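Putative exported protein (Bacteroides fragilis NCTC 9343, PDB 3IEE) is of unknown function but is an all-helical, probably exported lipoprotein with a DUF6845 region followed by a DUF3829-like C-terminal domain. Local coordinates at residues N47-Y52 and E106-F111; S179-S184 and A205-Q210; E238-Q243 and D259-A264. All coordinates share one frame; numbering follows the deposited sequence. Where two conformers were deposited one is given.

Interaction 1: N47-Y52 and E106-F111. With EDO (1,2-ethanediol), chain C.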
loop_
_atom_site.group_PDB
_atom_site.type_symbol
_atom_site.label_atom_id
_atom_site.label_comp_id
_atom_site.label_asym_id
_atom_site.label_seq_id
_atom_site.Cartn_x
_atom_site.Cartn_y
_atom_site.Cartn_z
ATOM N N ASN A 47 -8.097 -2.972 -10.780
ATOM C CA ASN A 47 -8.526 -2.006 -11.809
ATOM C C ASN A 47 -8.895 -2.697 -13.145
ATOM O O ASN A 47 -9.912 -2.355 -13.791
ATOM C CB ASN A 47 -7.408 -0.998 -12.112
ATOM C CG ASN A 47 -7.164 0.012 -10.982
ATOM O OD1 ASN A 47 -7.938 0.083 -10.036
ATOM N ND2 ASN A 47 -6.083 0.794 -11.101
ATOM N N ALA A 48 -8.026 -3.641 -13.535
ATOM C CA ALA A 48 -8.207 -4.455 -14.740
ATOM C C ALA A 48 -9.471 -5.315 -14.696
ATOM O O ALA A 48 -10.178 -5.443 -15.732
ATOM C CB ALA A 48 -6.953 -5.338 -15.000
ATOM N N VAL A 49 -9.767 -5.915 -13.536
ATOM C CA VAL A 49 -10.980 -6.701 -13.367
ATOM C C VAL A 49 -12.201 -5.779 -13.542
ATOM O O VAL A 49 -13.119 -6.106 -14.286
ATOM C CB VAL A 49 -10.994 -7.490 -12.023
ATOM C CG1 VAL A 49 -12.341 -8.084 -11.755
ATOM C CG2 VAL A 49 -9.879 -8.578 -12.006
ATOM N N LEU A 50 -12.196 -4.630 -12.860
ATOM C CA LEU A 50 -13.320 -3.697 -12.936
ATOM C C LEU A 50 -13.487 -3.112 -14.351
ATOM O O LEU A 50 -14.607 -2.939 -14.851
ATOM C CB LEU A 50 -13.151 -2.573 -11.920
ATOM C CG LEU A 50 -13.264 -2.961 -10.428
ATOM C CD1 LEU A 50 -12.756 -1.738 -9.606
ATOM C CD2 LEU A 50 -14.713 -3.349 -10.025
ATOM N N ASP A 51 -12.370 -2.813 -14.992
ATOM C CA ASP A 51 -12.393 -2.286 -16.362
ATOM C C ASP A 51 -13.021 -3.311 -17.325
ATOM O O ASP A 51 -13.834 -2.940 -18.182
ATOM C CB ASP A 51 -10.988 -1.960 -16.830
ATOM C CG ASP A 51 -10.450 -0.635 -16.282
ATOM O OD1 ASP A 51 -11.236 0.198 -15.847
ATOM O OD2 ASP A 51 -9.226 -0.434 -16.375
ATOM N N TYR A 52 -12.601 -4.562 -17.215
ATOM C CA TYR A 52 -13.180 -5.673 -17.996
ATOM C C TYR A 52 -14.659 -5.847 -17.708
ATOM O O TYR A 52 -15.469 -5.984 -18.625
ATOM C CB TYR A 52 -12.447 -6.994 -17.737
ATOM C CG TYR A 52 -13.016 -8.175 -18.554
ATOM C CD1 TYR A 52 -12.828 -8.261 -19.934
ATOM C CD2 TYR A 52 -13.837 -9.121 -17.962
ATOM C CE1 TYR A 52 -13.375 -9.293 -20.666
ATOM C CE2 TYR A 52 -14.369 -10.159 -18.668
ATOM C CZ TYR A 52 -14.177 -10.242 -20.029
ATOM O OH TYR A 52 -14.689 -11.303 -20.742
ATOM N N GLU A 106 -15.302 -12.467 -1.981
ATOM C CA GLU A 106 -16.574 -11.985 -2.517
ATOM C C GLU A 106 -16.364 -11.301 -3.872
ATOM O O GLU A 106 -17.098 -11.529 -4.832
ATOM C CB GLU A 106 -17.179 -10.971 -1.558
ATOM C CG GLU A 106 -17.746 -11.557 -0.286
ATOM C CD GLU A 106 -18.829 -10.657 0.278
ATOM O OE1 GLU A 106 -19.956 -10.671 -0.299
ATOM O OE2 GLU A 106 -18.536 -9.947 1.266
ATOM N N PHE A 107 -15.356 -10.446 -3.931
ATOM C CA PHE A 107 -15.068 -9.682 -5.136
ATOM C C PHE A 107 -14.883 -10.632 -6.306
ATOM O O PHE A 107 -15.442 -10.434 -7.398
ATOM C CB PHE A 107 -13.777 -8.880 -4.941
ATOM C CG PHE A 107 -13.373 -8.048 -6.144
ATOM C CD1 PHE A 107 -13.868 -6.764 -6.309
ATOM C CD2 PHE A 107 -12.424 -8.519 -7.058
ATOM C CE1 PHE A 107 -13.466 -5.983 -7.368
ATOM C CE2 PHE A 107 -12.033 -7.726 -8.144
ATOM C CZ PHE A 107 -12.561 -6.452 -8.288
ATOM N N TYR A 108 -14.076 -11.657 -6.097
ATOM C CA TYR A 108 -13.846 -12.646 -7.154
ATOM C C TYR A 108 -14.995 -13.615 -7.421
ATOM O O TYR A 108 -15.212 -13.920 -8.584
ATOM C CB TYR A 108 -12.533 -13.408 -6.947
ATOM C CG TYR A 108 -11.345 -12.533 -7.251
ATOM C CD1 TYR A 108 -10.981 -12.251 -8.564
ATOM C CD2 TYR A 108 -10.628 -11.942 -6.229
ATOM C CE1 TYR A 108 -9.892 -11.410 -8.844
ATOM C CE2 TYR A 108 -9.563 -11.098 -6.486
ATOM C CZ TYR A 108 -9.189 -10.842 -7.792
ATOM O OH TYR A 108 -8.102 -9.984 -7.981
ATOM N N ALA A 109 -15.732 -14.053 -6.391
ATOM C CA ALA A 109 -17.032 -14.750 -6.596
ATOM C C ALA A 109 -18.020 -13.920 -7.443
ATOM O O ALA A 109 -18.669 -14.444 -8.389
ATOM C CB ALA A 109 -17.665 -15.114 -5.253
ATOM N N ASN A 110 -18.143 -12.642 -7.099
ATOM C CA ASN A 110 -19.053 -11.724 -7.776
ATOM C C ASN A 110 -18.718 -11.527 -9.244
ATOM O O ASN A 110 -19.617 -11.264 -10.042
ATOM C CB ASN A 110 -19.060 -10.339 -7.111
ATOM C CG ASN A 110 -19.787 -10.322 -5.796
ATOM O OD1 ASN A 110 -20.484 -11.269 -5.431
ATOM N ND2 ASN A 110 -19.639 -9.230 -5.077
ATOM N N PHE A 111 -17.436 -11.587 -9.583
ATOM C CA PHE A 111 -17.004 -11.473 -10.988
ATOM C C PHE A 111 -17.609 -12.586 -11.833
ATOM O O PHE A 111 -18.145 -12.331 -12.904
ATOM C CB PHE A 111 -15.457 -11.492 -11.056
ATOM C CG PHE A 111 -14.908 -11.455 -12.453
ATOM C CD1 PHE A 111 -15.046 -10.335 -13.224
ATOM C CD2 PHE A 111 -14.235 -12.543 -12.979
ATOM C CE1 PHE A 111 -14.552 -10.288 -14.509
ATOM C CE2 PHE A 111 -13.707 -12.501 -14.272
ATOM C CZ PHE A 111 -13.864 -11.359 -15.027
HETATM C C1 EDO C . -7.784 -1.177 -6.446
HETATM O O1 EDO C . -7.443 0.087 -7.066
HETATM C C2 EDO C . -8.407 -0.943 -5.067
HETATM O O2 EDO C . -8.703 -2.192 -4.413
#
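Helix 43-56 packs on the long helix 87-119 through V49, which meets F107 and F111, in the all-helical DUF6845 region. The two segments run in nearly the same direction, with 27° between them. At their closest the axes are 11.8 Å apart, and aromatic rings fill the gap.

V49 is the central side chain. Its CG1 lies anti to the backbone N (chi1 170°), which carries this methyl across to two rings at once. V49 CG1 is 3.6 Å from F107 CE2 and 3.8 Å from F111 CD1. The side chains of V49 and F107 pass alongside each other in opposite directions. The other methyl, V49 CG2, approaches Y108 CE1 more loosely, at 4.2 Å.

L50 adds a second aliphatic contact to the same phenylalanine. Its CD2 is 3.9 Å from F107 CE1. Within helix 87-119, F107 CD2 sits over the centre of one face of the Y108 ring, 3.8 Å above its plane.

Toward the C-terminal ends, Y52 and F111 meet edge to edge. Their side chains cross at about a right angle. Y52 CD2 lies at the F111 edge, 3.7 Å from F111 CZ, and F111 CE1 lies at the Y52 edge.

A bound ethanediol, probably from the crystallisation liquor, hydrogen-bonds through its O1 hydroxyl to N47 OD1. N47 ND2 bonds to A190 O, and D51 makes a salt bridge with K192, so the polar side of this helix is tied to later parts of the chain.

No hydrogen bond joins the two segments. The contact is apolar and depends on the fit of methyl groups and rings.

Interaction 2: S179-S184 and A205-Q210; sequences SSTMQS and AELTKQ. With EDO (1,2-ethanediol), chain H.
T181 OG1 is gripped by two carbonyl oxygens, Q210 OE1 on helix 197-215 and K177 O one turn earlier on its own helix 169-189. T181 OG1 is 2.6 Å from Q210 OE1, in the carbonyl plane, on a lone pair, with a C=O...donor angle of 112°. A hydroxyl has one proton, so the two bonds must share it or alternate. The threonine and glutamine side chains approach from opposite directions. Q210 is extended beyond CG, and this brings its amide across to the threonine.

T181 CG2, the methyl, is anti to the backbone N, with OG1 beside that nitrogen (chi1 -48°). T181 CG2 rests 3.9 Å from L207 CB. The two side chains slide past each other, and T181 and L207 are the closest pair of CA atoms, 6.2 Å apart. L207 CD2 then reaches M182 CG at 3.6 Å; M182 is a selenomethionine. L207 and M182 also touch helix 224-247, through I241 and F233.

On helix 169-189, the O1 hydroxyl of a bound ethanediol donates to S180 O, and its O2 shares a hydrogen bond of 3.1 Å with S180 OG. Y30 OH also binds it.

The segments are antiparallel, at 164°, with axes 9.8 Å apart. This is a pair of consecutive helices in the DUF3829-like domain. Two carbonyl oxygens, one from each helix, probably hold the T181 hydroxyl beside the apolar packing of T181, L207 and M182.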
loop_
_atom_site.group_PDB
_atom_site.type_symbol
_atom_site.label_atom_id
_atom_site.label_comp_id
_atom_site.label_asym_id
_atom_site.label_seq_id
_atom_site.Cartn_x
_atom_site.Cartn_y
_atom_site.Cartn_z
ATOM N N SER A 179 9.629 6.086 2.610
ATOM C CA SER A 179 9.352 5.063 1.588
ATOM C C SER A 179 7.942 4.467 1.807
ATOM O O SER A 179 7.184 4.227 0.853
ATOM C CB SER A 179 10.425 3.990 1.645
ATOM O OG SER A 179 11.681 4.517 1.242
ATOM N N SER A 180 7.580 4.229 3.063
ATOM C CA SER A 180 6.206 3.750 3.381
ATOM C C SER A 180 5.134 4.776 2.980
ATOM O O SER A 180 4.096 4.433 2.425
ATOM C CB SER A 180 6.055 3.416 4.870
ATOM O OG SER A 180 6.892 2.306 5.202
ATOM N N THR A 181 5.398 6.050 3.237
ATOM C CA THR A 181 4.452 7.084 2.917
ATOM C C THR A 181 4.285 7.179 1.406
ATOM O O THR A 181 3.139 7.336 0.914
ATOM C CB THR A 181 4.835 8.475 3.525
ATOM O OG1 THR A 181 5.183 8.346 4.922
ATOM C CG2 THR A 181 3.661 9.454 3.428
HETATM N N MSE A 182 5.389 7.146 0.641
HETATM C CA MSE A 182 5.296 7.151 -0.834
HETATM C C MSE A 182 4.473 5.969 -1.357
HETATM O O MSE A 182 3.628 6.139 -2.248
HETATM C CB MSE A 182 6.667 7.204 -1.486
HETATM C CG MSE A 182 7.338 8.587 -1.283
HETATM SE SE MSE A 182 8.982 8.731 -2.334
HETATM C CE MSE A 182 10.151 7.664 -1.184
ATOM N N GLN A 183 4.690 4.792 -0.785
ATOM C CA GLN A 183 3.931 3.608 -1.226
ATOM C C GLN A 183 2.447 3.758 -0.905
ATOM O O GLN A 183 1.579 3.320 -1.669
ATOM C CB GLN A 183 4.531 2.331 -0.609
ATOM C CG GLN A 183 3.949 1.054 -1.151
ATOM C CD GLN A 183 4.221 0.885 -2.635
ATOM O OE1 GLN A 183 5.374 0.749 -3.031
ATOM N NE2 GLN A 183 3.171 0.919 -3.468
ATOM N N SER A 184 2.150 4.365 0.234
ATOM C CA SER A 184 0.757 4.613 0.618
ATOM C C SER A 184 0.079 5.554 -0.396
ATOM O O SER A 184 -1.103 5.408 -0.780
ATOM C CB SER A 184 0.692 5.221 2.016
ATOM O OG SER A 184 -0.643 5.245 2.400
ATOM N N ALA A 205 0.956 15.912 2.391
ATOM C CA ALA A 205 1.303 16.827 3.475
ATOM C C ALA A 205 2.086 16.097 4.570
ATOM O O ALA A 205 3.012 16.658 5.149
ATOM C CB ALA A 205 -0.006 17.492 4.054
ATOM N N GLU A 206 1.762 14.832 4.845
ATOM C CA GLU A 206 2.553 14.027 5.809
ATOM C C GLU A 206 3.955 13.823 5.280
ATOM O O GLU A 206 4.949 13.959 6.026
ATOM C CB GLU A 206 1.944 12.659 6.050
ATOM C CG GLU A 206 0.644 12.683 6.818
ATOM C CD GLU A 206 0.004 11.297 6.928
ATOM O OE1 GLU A 206 0.681 10.253 6.653
ATOM O OE2 GLU A 206 -1.210 11.280 7.280
ATOM N N LEU A 207 4.035 13.455 4.006
ATOM C CA LEU A 207 5.338 13.243 3.372
ATOM C C LEU A 207 6.182 14.514 3.458
ATOM O O LEU A 207 7.392 14.477 3.726
ATOM C CB LEU A 207 5.162 12.740 1.954
ATOM C CG LEU A 207 6.470 12.340 1.230
ATOM C CD1 LEU A 207 7.344 11.343 1.997
ATOM C CD2 LEU A 207 6.115 11.826 -0.164
ATOM N N THR A 208 5.541 15.643 3.190
ATOM C CA THR A 208 6.236 16.936 3.281
ATOM C C THR A 208 6.789 17.211 4.701
ATOM O O THR A 208 7.928 17.619 4.843
ATOM C CB THR A 208 5.333 18.050 2.798
ATOM O OG1 THR A 208 4.994 17.841 1.411
ATOM C CG2 THR A 208 6.018 19.420 2.974
ATOM N N LYS A 209 5.968 16.966 5.741
ATOM C CA LYS A 209 6.431 17.072 7.114
ATOM C C LYS A 209 7.606 16.143 7.388
ATOM O O LYS A 209 8.574 16.548 8.056
ATOM C CB LYS A 209 5.307 16.761 8.106
ATOM C CG LYS A 209 4.257 17.826 8.173
ATOM C CD LYS A 209 3.033 17.345 9.025
ATOM C CE LYS A 209 1.637 17.731 8.385
ATOM N NZ LYS A 209 0.646 16.551 8.167
ATOM N N GLN A 210 7.542 14.895 6.884
ATOM C CA GLN A 210 8.659 13.964 7.049
ATOM C C GLN A 210 9.924 14.516 6.374
ATOM O O GLN A 210 11.054 14.442 6.899
ATOM C CB GLN A 210 8.271 12.565 6.501
ATOM C CG GLN A 210 7.171 11.934 7.362
ATOM C CD GLN A 210 6.407 10.844 6.712
ATOM O OE1 GLN A 210 6.751 10.346 5.638
ATOM N NE2 GLN A 210 5.295 10.494 7.356
HETATM C C1 EDO H . 2.961 0.574 2.509
HETATM O O1 EDO H . 2.413 1.879 2.809
HETATM C C2 EDO H . 4.449 0.460 2.856
HETATM O O2 EDO H . 4.655 0.400 4.294
#

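Interaction 3: E238-Q243 and D259-A264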
loop_
_atom_site.group_PDB
_atom_site.type_symbol
_atom_site.label_atom_id
_atom_site.label_comp_id
_atom_site.label_asym_id
_atom_site.label_seq_id
_atom_site.Cartn_x
_atom_site.Cartn_y
_atom_site.Cartn_z
ATOM N N GLU A 238 11.498 14.937 -2.810
ATOM C CA GLU A 238 11.003 16.239 -3.181
ATOM C C GLU A 238 10.444 16.243 -4.621
ATOM O O GLU A 238 9.359 16.782 -4.877
ATOM C CB GLU A 238 12.082 17.263 -2.950
ATOM C CG GLU A 238 11.595 18.687 -3.216
ATOM C CD GLU A 238 12.342 19.753 -2.478
ATOM O OE1 GLU A 238 13.134 19.460 -1.583
ATOM O OE2 GLU A 238 12.124 20.940 -2.815
ATOM N N THR A 239 11.161 15.610 -5.544
ATOM C CA THR A 239 10.660 15.446 -6.919
ATOM C C THR A 239 9.331 14.702 -6.956
ATOM O O THR A 239 8.401 15.051 -7.707
ATOM C CB THR A 239 11.721 14.688 -7.743
ATOM O OG1 THR A 239 12.883 15.526 -7.793
ATOM C CG2 THR A 239 11.252 14.334 -9.163
ATOM N N PHE A 240 9.248 13.666 -6.145
ATOM C CA PHE A 240 8.027 12.860 -6.054
ATOM C C PHE A 240 6.835 13.697 -5.548
ATOM O O PHE A 240 5.744 13.667 -6.120
ATOM C CB PHE A 240 8.280 11.676 -5.145
ATOM C CG PHE A 240 7.086 10.800 -4.948
ATOM C CD1 PHE A 240 6.187 11.000 -3.885
ATOM C CD2 PHE A 240 6.890 9.731 -5.776
ATOM C CE1 PHE A 240 5.077 10.121 -3.689
ATOM C CE2 PHE A 240 5.813 8.886 -5.595
ATOM C CZ PHE A 240 4.929 9.059 -4.561
ATOM N N ILE A 241 7.067 14.456 -4.482
ATOM C CA ILE A 241 6.027 15.326 -3.937
ATOM C C ILE A 241 5.508 16.276 -5.009
ATOM O O ILE A 241 4.289 16.456 -5.180
ATOM C CB ILE A 241 6.537 16.116 -2.725
ATOM C CG1 ILE A 241 6.817 15.203 -1.510
ATOM C CG2 ILE A 241 5.570 17.322 -2.355
ATOM C CD1 ILE A 241 7.627 15.923 -0.460
ATOM N N LYS A 242 6.422 16.878 -5.745
ATOM C CA LYS A 242 6.056 17.843 -6.785
ATOM C C LYS A 242 5.263 17.152 -7.933
ATOM O O LYS A 242 4.298 17.726 -8.466
ATOM C CB LYS A 242 7.287 18.595 -7.286
ATOM C CG LYS A 242 7.810 19.566 -6.221
ATOM C CD LYS A 242 8.960 20.541 -6.639
ATOM C CE LYS A 242 10.317 19.873 -6.766
ATOM N NZ LYS A 242 11.485 20.845 -6.748
ATOM N N GLN A 243 5.670 15.950 -8.301
ATOM C CA GLN A 243 4.959 15.182 -9.338
ATOM C C GLN A 243 3.538 14.829 -8.862
ATOM O O GLN A 243 2.593 14.898 -9.636
ATOM C CB GLN A 243 5.723 13.908 -9.675
ATOM C CG GLN A 243 7.003 14.103 -10.493
ATOM C CD GLN A 243 7.523 12.746 -11.043
ATOM O OE1 GLN A 243 7.113 11.651 -10.594
ATOM N NE2 GLN A 243 8.387 12.818 -12.035
ATOM N N ASP A 259 2.516 5.101 -13.427
ATOM C CA ASP A 259 3.808 4.544 -13.738
ATOM C C ASP A 259 4.902 5.634 -13.585
ATOM O O ASP A 259 6.017 5.338 -13.187
ATOM C CB ASP A 259 3.776 3.995 -15.150
ATOM C CG ASP A 259 2.865 2.763 -15.279
ATOM O OD1 ASP A 259 2.450 2.142 -14.240
ATOM O OD2 ASP A 259 2.568 2.445 -16.446
HETATM N N MSE A 260 4.581 6.893 -13.885
HETATM C CA MSE A 260 5.549 7.966 -13.656
HETATM C C MSE A 260 5.877 8.037 -12.160
HETATM O O MSE A 260 7.052 8.112 -11.754
HETATM C CB MSE A 260 5.013 9.321 -14.100
HETATM C CG MSE A 260 6.008 10.423 -13.971
HETATM SE SE MSE A 260 5.165 12.107 -14.554
HETATM C CE MSE A 260 3.736 12.237 -13.212
ATOM N N LEU A 261 4.822 8.024 -11.347
ATOM C CA LEU A 261 5.005 8.141 -9.895
ATOM C C LEU A 261 5.744 6.912 -9.323
ATOM O O LEU A 261 6.627 7.075 -8.465
ATOM C CB LEU A 261 3.667 8.329 -9.196
ATOM C CG LEU A 261 2.959 9.666 -9.471
ATOM C CD1 LEU A 261 1.571 9.714 -8.828
ATOM C CD2 LEU A 261 3.782 10.870 -9.007
ATOM N N THR A 262 5.358 5.705 -9.771
ATOM C CA THR A 262 5.930 4.479 -9.188
ATOM C C THR A 262 7.374 4.479 -9.606
ATOM O O THR A 262 8.261 4.170 -8.834
ATOM C CB THR A 262 5.235 3.198 -9.667
ATOM O OG1 THR A 262 5.375 3.091 -11.077
ATOM C CG2 THR A 262 3.770 3.152 -9.286
ATOM N N SER A 263 7.647 4.906 -10.838
ATOM C CA SER A 263 9.035 5.012 -11.284
ATOM C C SER A 263 9.870 6.020 -10.487
ATOM O O SER A 263 11.057 5.770 -10.222
ATOM C CB SER A 263 9.093 5.310 -12.785
ATOM O OG SER A 263 8.472 4.226 -13.486
ATOM N N ALA A 264 9.245 7.123 -10.086
ATOM C CA ALA A 264 9.906 8.147 -9.268
ATOM C C ALA A 264 10.252 7.537 -7.891
ATOM O O ALA A 264 11.372 7.685 -7.370
ATOM C CB ALA A 264 9.031 9.381 -9.148
#
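Q243, L261 and F240 bury the most surface where helix 224-247 lies against helix 255-268. The segments run antiparallel, at 166°, with their axes 9.9 Å apart. These are the last two helices of the chain, and they form a helical hairpin.

Q243 contributes most. Its CG is anti to the carbonyl carbon (chi1 -73°) and the chain is extended from there, so the amide reaches across to the other helix. Q243 OE1 stands 3.3 Å from A264 CB. The Q243 side chain runs slantwise past selenomethionine M260, modelled in two conformers, with Q243 OE1 3.8 Å from M260 CG in one of them. The aliphatic base of the glutamine is used as well, with Q243 CB 3.7 Å from L261 CD2.

L261 therefore faces Q243 through its CD2 methyl. Its backbone meets F240. The carbonyl oxygen L261 O lies in the plane of the F240 ring, at its edge, 3.5 Å from CE2. A264 CB is also at that edge, near the plane, 4.0 Å from F240 CD2. Small A264 is the closest neighbour of F240 by CA atoms, at 6.0 Å. Further into the domain, F240 packs on M182 and I185 of helix 169-189 and on L207 of helix 197-215.

No hydrogen bond crosses between the segments. The aromatic edge of F240 carries weakly positive hydrogens, so its approach to L261 O is probably mildly attractive. Otherwise these segments meet by van der Waals contact, with Q243 meeting L261 through its base and A264 and M260 through its amide end.

How the interactions relate
The three contacts follow one another along the chain, each closing before the next opens. Interaction 1 joins helices 43-56 and 87-119 in the DUF6845 range. Interactions 2 and 3 lie in the DUF3829-like C-terminal range and use its four helices, 169-189 with 197-215 and 224-247 with 255-268. Their centres are about 12 Å apart and they touch: M182 and L207 pack on F240, and L207 also on I241. The two antiparallel pairs therefore share one apolar core. Interaction 1 stands apart, its centre about 30 Å from that of interaction 2 and about 28 Å from interaction 3's, without touching either. It is a separate contact, though N47 and D51 tie helix 43-56 to A190 and K192.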